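Local coordinates for 178aa long hypothetical molybdenum cofactor biosynthesis protein B (Sulfolobus tokodaii, PDB 3IWT), which probably takes part in molybdenum cofactor biosynthesis as a molybdopterin-binding protein of the MogA/MoaB family, at residues A[96-99]-A[100-104]; A[63-66]-A[67-70]; A[151-154]-A[155-158]. One frame throughout, in Å; residues are numbered along the deposited sequence.

Interaction 1. Residues A[96-99]-A[100-104]; sequences TDIT and VETIR
T102 turns back over the carbonyl of I98, the residue at the N-cap of helix 99-103. Its CB already lies 3.2 Å from I98 O. With OG1 set beside its own backbone N (chi1 -60°), the hydroxyl reaches back down the helix and donates to I98 O, the two oxygens 2.7 Å apart. The hydroxyl stands above the carbonyl plane, off the lone pairs, while T102 N, the second donor, is tilted less from it and lies 2.9 Å from I98 O. Two donors from a single residue thus hold one carbonyl. The remaining branch, CG2, turns to I69 and L70 of helix 66-77. Threonine suits the place because one branch serves the helix backbone while the other is a methyl for the hydrophobic side. Near the hydroxyl, the CD1 of I98 lies 3.8 Å from T102 OG1, and the isoleucine side chain runs slantwise past the threonine.

One residue on, T99 O accepts I103 N at 2.9 Å in a fairly straight bond (155°), the next rung of the helix. E101 bends at chi2 (68°), which folds its carboxylate back over the residues before the helix and places OE1 3.4 Å from I98 CA. Its other oxygen, OE2, forms a salt bridge with K136; an acid in the first turn also suits the partial positive charge expected there. R104 lays its guanidinium back along the first turn, with V100 CG1 3.3 Å above the plane, over its centre; its NH2 makes a salt bridge with E112 of the second subunit.

This is a helix start whose N-cap residue offers only its carbonyl. It lies a few residues beyond the glycine-rich G89 to G92, to which the T99 hydroxyl holds it through G89 O, within the probable molybdopterin-binding domain of MogA/MoaB proteins.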
# COMPACT_ATOMS: atom_id res chain seq x y z
N THR A 96 -3.46 3.56 22.90
CA THR A 96 -4.42 2.46 22.91
C THR A 96 -5.58 2.63 21.92
O THR A 96 -6.41 1.74 21.82
CB THR A 96 -4.95 2.24 24.34
OG1 THR A 96 -5.38 3.48 24.91
CG2 THR A 96 -3.85 1.64 25.20
N ASP A 97 -5.62 3.77 21.21
CA ASP A 97 -6.61 4.00 20.14
C ASP A 97 -6.28 3.18 18.88
O ASP A 97 -5.31 3.48 18.16
CB ASP A 97 -6.66 5.47 19.74
CG ASP A 97 -7.36 6.36 20.76
OD1 ASP A 97 -7.96 5.86 21.73
OD2 ASP A 97 -7.26 7.59 20.59
N ILE A 98 -7.11 2.16 18.60
CA ILE A 98 -6.86 1.23 17.49
C ILE A 98 -8.09 0.98 16.57
O ILE A 98 -8.05 0.13 15.68
CB ILE A 98 -6.31 -0.12 18.02
CG1 ILE A 98 -7.34 -0.84 18.91
CG2 ILE A 98 -4.97 0.04 18.74
CD1 ILE A 98 -7.03 -2.34 19.04
N THR A 99 -9.15 1.75 16.75
CA THR A 99 -10.40 1.50 16.04
C THR A 99 -10.23 1.62 14.52
O THR A 99 -10.64 0.73 13.76
CB THR A 99 -11.48 2.49 16.50
OG1 THR A 99 -11.73 2.34 17.91
CG2 THR A 99 -12.79 2.27 15.72
N VAL A 100 -9.59 2.70 14.08
CA VAL A 100 -9.40 2.98 12.64
C VAL A 100 -8.47 1.96 11.99
O VAL A 100 -8.74 1.47 10.91
CB VAL A 100 -8.91 4.44 12.40
CG1 VAL A 100 -8.65 4.69 10.92
CG2 VAL A 100 -9.98 5.43 12.94
N GLU A 101 -7.40 1.64 12.68
CA GLU A 101 -6.42 0.70 12.19
C GLU A 101 -6.99 -0.71 12.13
O GLU A 101 -6.57 -1.54 11.32
CB GLU A 101 -5.20 0.71 13.10
CG GLU A 101 -4.42 2.01 13.10
CD GLU A 101 -5.16 3.19 13.73
OE1 GLU A 101 -5.91 3.03 14.75
OE2 GLU A 101 -4.98 4.31 13.18
N THR A 102 -7.96 -1.00 13.00
CA THR A 102 -8.61 -2.28 13.02
C THR A 102 -9.69 -2.40 11.91
O THR A 102 -9.74 -3.41 11.19
CB THR A 102 -9.23 -2.56 14.41
OG1 THR A 102 -8.20 -2.53 15.39
CG2 THR A 102 -9.95 -3.91 14.43
N ILE A 103 -10.55 -1.40 11.78
CA ILE A 103 -11.73 -1.53 10.92
C ILE A 103 -11.59 -0.98 9.51
O ILE A 103 -12.18 -1.52 8.56
CB ILE A 103 -12.99 -0.92 11.63
CG1 ILE A 103 -13.22 -1.67 12.95
CG2 ILE A 103 -14.23 -0.90 10.72
CD1 ILE A 103 -13.50 -3.17 12.83
N ARG A 104 -10.81 0.09 9.35
CA ARG A 104 -10.76 0.78 8.07
C ARG A 104 -10.29 -0.14 6.97
O ARG A 104 -10.73 -0.02 5.83
CB ARG A 104 -9.87 2.06 8.16
CG ARG A 104 -9.88 2.91 6.91
CD ARG A 104 -9.25 4.26 7.19
NE ARG A 104 -7.88 4.07 7.60
CZ ARG A 104 -7.09 5.07 8.01
NH1 ARG A 104 -7.56 6.29 8.06
NH2 ARG A 104 -5.85 4.83 8.35

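Interaction 2. Residues A[63-66]-A[67-70]. With PEG (di(hydroxyethyl)ether), chain D.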
# COMPACT_ATOMS: atom_id res chain seq x y z
N PRO A 63 -13.91 -3.06 24.73
CA PRO A 63 -12.72 -2.28 25.06
C PRO A 63 -11.83 -2.04 23.82
O PRO A 63 -12.17 -2.50 22.72
CB PRO A 63 -12.02 -3.20 26.06
CG PRO A 63 -12.26 -4.54 25.53
CD PRO A 63 -13.67 -4.50 24.92
N ASP A 64 -10.69 -1.38 24.02
CA ASP A 64 -9.68 -1.18 22.96
C ASP A 64 -8.87 -2.46 22.72
O ASP A 64 -7.67 -2.52 23.00
CB ASP A 64 -8.70 -0.05 23.34
CG ASP A 64 -9.36 1.30 23.47
OD1 ASP A 64 -10.26 1.63 22.66
OD2 ASP A 64 -8.95 2.05 24.38
N ASP A 65 -9.52 -3.46 22.16
CA ASP A 65 -8.90 -4.76 21.92
C ASP A 65 -9.28 -5.16 20.52
O ASP A 65 -10.48 -5.14 20.18
CB ASP A 65 -9.40 -5.80 22.93
CG ASP A 65 -8.88 -7.20 22.62
OD1 ASP A 65 -7.74 -7.50 22.95
OD2 ASP A 65 -9.60 -7.99 22.01
N LYS A 66 -8.27 -5.50 19.70
CA LYS A 66 -8.46 -5.73 18.26
C LYS A 66 -9.53 -6.79 18.01
O LYS A 66 -10.46 -6.57 17.25
CB LYS A 66 -7.12 -6.10 17.60
CG LYS A 66 -7.22 -6.53 16.14
CD LYS A 66 -5.88 -6.65 15.43
CE LYS A 66 -6.07 -7.18 13.99
NZ LYS A 66 -4.81 -7.19 13.19
N ILE A 67 -9.37 -7.95 18.63
CA ILE A 67 -10.28 -9.08 18.42
C ILE A 67 -11.69 -8.75 18.86
O ILE A 67 -12.65 -9.06 18.16
CB ILE A 67 -9.81 -10.37 19.15
CG1 ILE A 67 -8.46 -10.84 18.62
CG2 ILE A 67 -10.84 -11.49 18.98
CD1 ILE A 67 -8.46 -11.19 17.18
N LYS A 68 -11.83 -8.12 20.03
CA LYS A 68 -13.15 -7.73 20.53
C LYS A 68 -13.85 -6.70 19.64
O LYS A 68 -15.06 -6.75 19.47
CB LYS A 68 -13.07 -7.26 21.98
CG LYS A 68 -12.80 -8.42 22.97
CD LYS A 68 -12.75 -7.90 24.37
CE LYS A 68 -12.96 -8.95 25.41
NZ LYS A 68 -12.05 -10.07 25.33
N ILE A 69 -13.07 -5.80 19.05
CA ILE A 69 -13.60 -4.78 18.17
C ILE A 69 -14.03 -5.42 16.85
O ILE A 69 -15.14 -5.18 16.36
CB ILE A 69 -12.56 -3.66 17.91
CG1 ILE A 69 -12.41 -2.74 19.13
CG2 ILE A 69 -12.94 -2.83 16.67
CD1 ILE A 69 -11.18 -1.78 18.99
N LEU A 70 -13.19 -6.32 16.31
CA LEU A 70 -13.58 -7.06 15.11
C LEU A 70 -14.87 -7.86 15.31
O LEU A 70 -15.76 -7.82 14.47
CB LEU A 70 -12.45 -8.02 14.66
CG LEU A 70 -11.14 -7.44 14.12
CD1 LEU A 70 -10.05 -8.56 14.02
CD2 LEU A 70 -11.39 -6.73 12.77
C1 PEG D . -2.43 -7.28 18.35
O1 PEG D . -2.66 -6.21 17.42
C2 PEG D . -3.64 -8.22 18.39
O2 PEG D . -4.11 -8.35 19.74
C3 PEG D . -4.79 -9.60 19.96
C4 PEG D . -5.95 -9.39 20.94
O4 PEG D . -6.96 -8.60 20.34
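D65 caps helix 66-77 by offering its carboxylate to K68 N. Among the hydrogen bonds, OD2 of D65 accepts K68 N at 3.0 Å and 162°, approached on the anti side of the carboxylate and 18° out of its plane. CG lies anti to the backbone N (chi1 174°), which carries the carboxylate over the open start of the first turn, to the N-H of K68. The backbone continues the pattern: I69 N gives to D65 O at 2.9 Å, and L70 N gives to K66 O, also at 2.9 Å. Just ahead of the cap, D64 forms the centre of an inverse gamma turn that swings the chain from P63 into the helix.

A di(hydroxyethyl)ether molecule, probably from the crystallisation liquor, adds a bridge. Its O4 donates to D65 OD1 at 2.9 Å and accepts I67 N at 3.0 Å, so a second N-H of the helix start is met through an alcohol. An alanine in place of D65 would probably leave K68 N without its capping acceptor and deprive that alcohol of one of its two anchors.

The apolar contacts are two. P63 and K68 cross at about a right angle, with the lysine CD 3.6 Å from the proline CD. The aliphatic part of K66 runs beside L70, both pointing the same way, at 4.1 Å between K66 CG and L70 CD1. Lysine suits this position because its extended chain packs as a hydrocarbon while NZ makes a salt bridge with D108 and a hydrogen bond with L106 O, both of the third subunit.

As for charge, K68 NZ stands 4.6 Å from D65 OD2, near enough that the opposite charges may attract weakly, though the two atoms are not in contact. The chemistry implies that an anionic cap probably steadies the positive end of the helix, while K66 ties the same first turn to a neighbouring subunit.

Interaction 3. Residues A[151-154]-A[155-158]; sequences PGSP and DAVK
P154 O accepts K158 N at 3.0 Å in a nearly straight bond (164°), and the preceding carbonyl, S153 O, takes V157 N at the same length of 3.0 Å. These are the first two rungs of helix 154-176. S153 is its N-cap: with OG anti to the backbone N (chi1 160°), the hydroxyl oxygen lies in front of the first turn and accepts A156 N at 3.2 Å. Serine is apt here, being short enough to bend back onto that N-H. Proline follows naturally, since the first residue of a helix needs no N-H donor and the ring fixes phi near its helical value; P154 also packs on S41 and I44 of helix 40-51.

An apolar contact lies beside the cap: P151 CG rests 3.8 Å from A156 CB, and F118 of helix 112-123 touches both residues. Separately, V157 CG2 makes a close carbon-to-oxygen approach of 3.1 Å to P151 O, whose hydrogen-bonding partner is the hydroxyl of T88.

The chemistry thus pairs a neutral hydroxyl cap with a ring that cannot donate. D155, in the first turn, adds a carboxylate whose negative charge would probably interact favourably with the partly positive start of the helix.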
# COMPACT_ATOMS: atom_id res chain seq x y z
N PRO A 151 -15.23 9.67 16.95
CA PRO A 151 -14.50 9.83 18.22
C PRO A 151 -15.28 9.49 19.50
O PRO A 151 -16.53 9.33 19.48
CB PRO A 151 -14.09 11.31 18.22
CG PRO A 151 -14.25 11.77 16.77
CD PRO A 151 -15.43 10.97 16.28
N GLY A 152 -14.54 9.35 20.60
CA GLY A 152 -15.16 9.10 21.91
C GLY A 152 -15.94 10.27 22.48
O GLY A 152 -16.94 10.07 23.16
N SER A 153 -15.46 11.48 22.23
CA SER A 153 -16.07 12.75 22.69
C SER A 153 -17.56 12.92 22.32
O SER A 153 -17.90 12.86 21.14
CB SER A 153 -15.26 13.90 22.10
OG SER A 153 -15.99 15.08 22.11
N PRO A 154 -18.44 13.16 23.31
CA PRO A 154 -19.87 13.46 23.04
C PRO A 154 -20.11 14.63 22.08
O PRO A 154 -21.00 14.56 21.25
CB PRO A 154 -20.42 13.80 24.43
CG PRO A 154 -19.51 13.11 25.37
CD PRO A 154 -18.16 13.17 24.76
N ASP A 155 -19.31 15.69 22.20
CA ASP A 155 -19.48 16.86 21.34
C ASP A 155 -19.11 16.49 19.90
O ASP A 155 -19.76 16.92 18.96
CB ASP A 155 -18.61 18.01 21.82
CG ASP A 155 -19.17 18.76 23.04
OD1 ASP A 155 -20.32 18.56 23.47
OD2 ASP A 155 -18.44 19.59 23.56
N ALA A 156 -18.07 15.67 19.74
CA ALA A 156 -17.64 15.21 18.41
C ALA A 156 -18.70 14.34 17.73
O ALA A 156 -18.97 14.46 16.53
CB ALA A 156 -16.28 14.43 18.51
N VAL A 157 -19.27 13.43 18.50
CA VAL A 157 -20.29 12.55 17.99
C VAL A 157 -21.52 13.33 17.56
O VAL A 157 -22.06 13.13 16.47
CB VAL A 157 -20.61 11.46 19.05
CG1 VAL A 157 -21.86 10.78 18.74
CG2 VAL A 157 -19.44 10.44 19.18
N LYS A 158 -21.93 14.27 18.41
CA LYS A 158 -23.06 15.14 18.10
C LYS A 158 -22.79 15.90 16.79
O LYS A 158 -23.66 15.98 15.92
CB LYS A 158 -23.30 16.09 19.27
CG LYS A 158 -24.55 16.92 19.19
CD LYS A 158 -24.64 17.93 20.30
CE LYS A 158 -24.97 17.31 21.64
NZ LYS A 158 -25.55 18.36 22.57

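Overall arrangement
Followed from the N terminus, the three contacts come in series, without nesting or crossing. Each closes the passage from a strand of the central sheet into a helix: interaction 2 after strand 55-62 into helix 66-77, interaction 1 after 84-88 into 99-103, interaction 3 after 145-150 into 154-176. Because the three strands are parallel, their carboxyl ends, and so these helix starts, lie along one edge of the sheet, as in other alpha/beta folds. Interactions 1 and 2, with centres 9 Å apart, touch directly: I98 CD1 meets K66 N, and T96 O lies against D64 CB. Interaction 3 stands apart, its centre 16 Å from interaction 1's and 20 Å from interaction 2's.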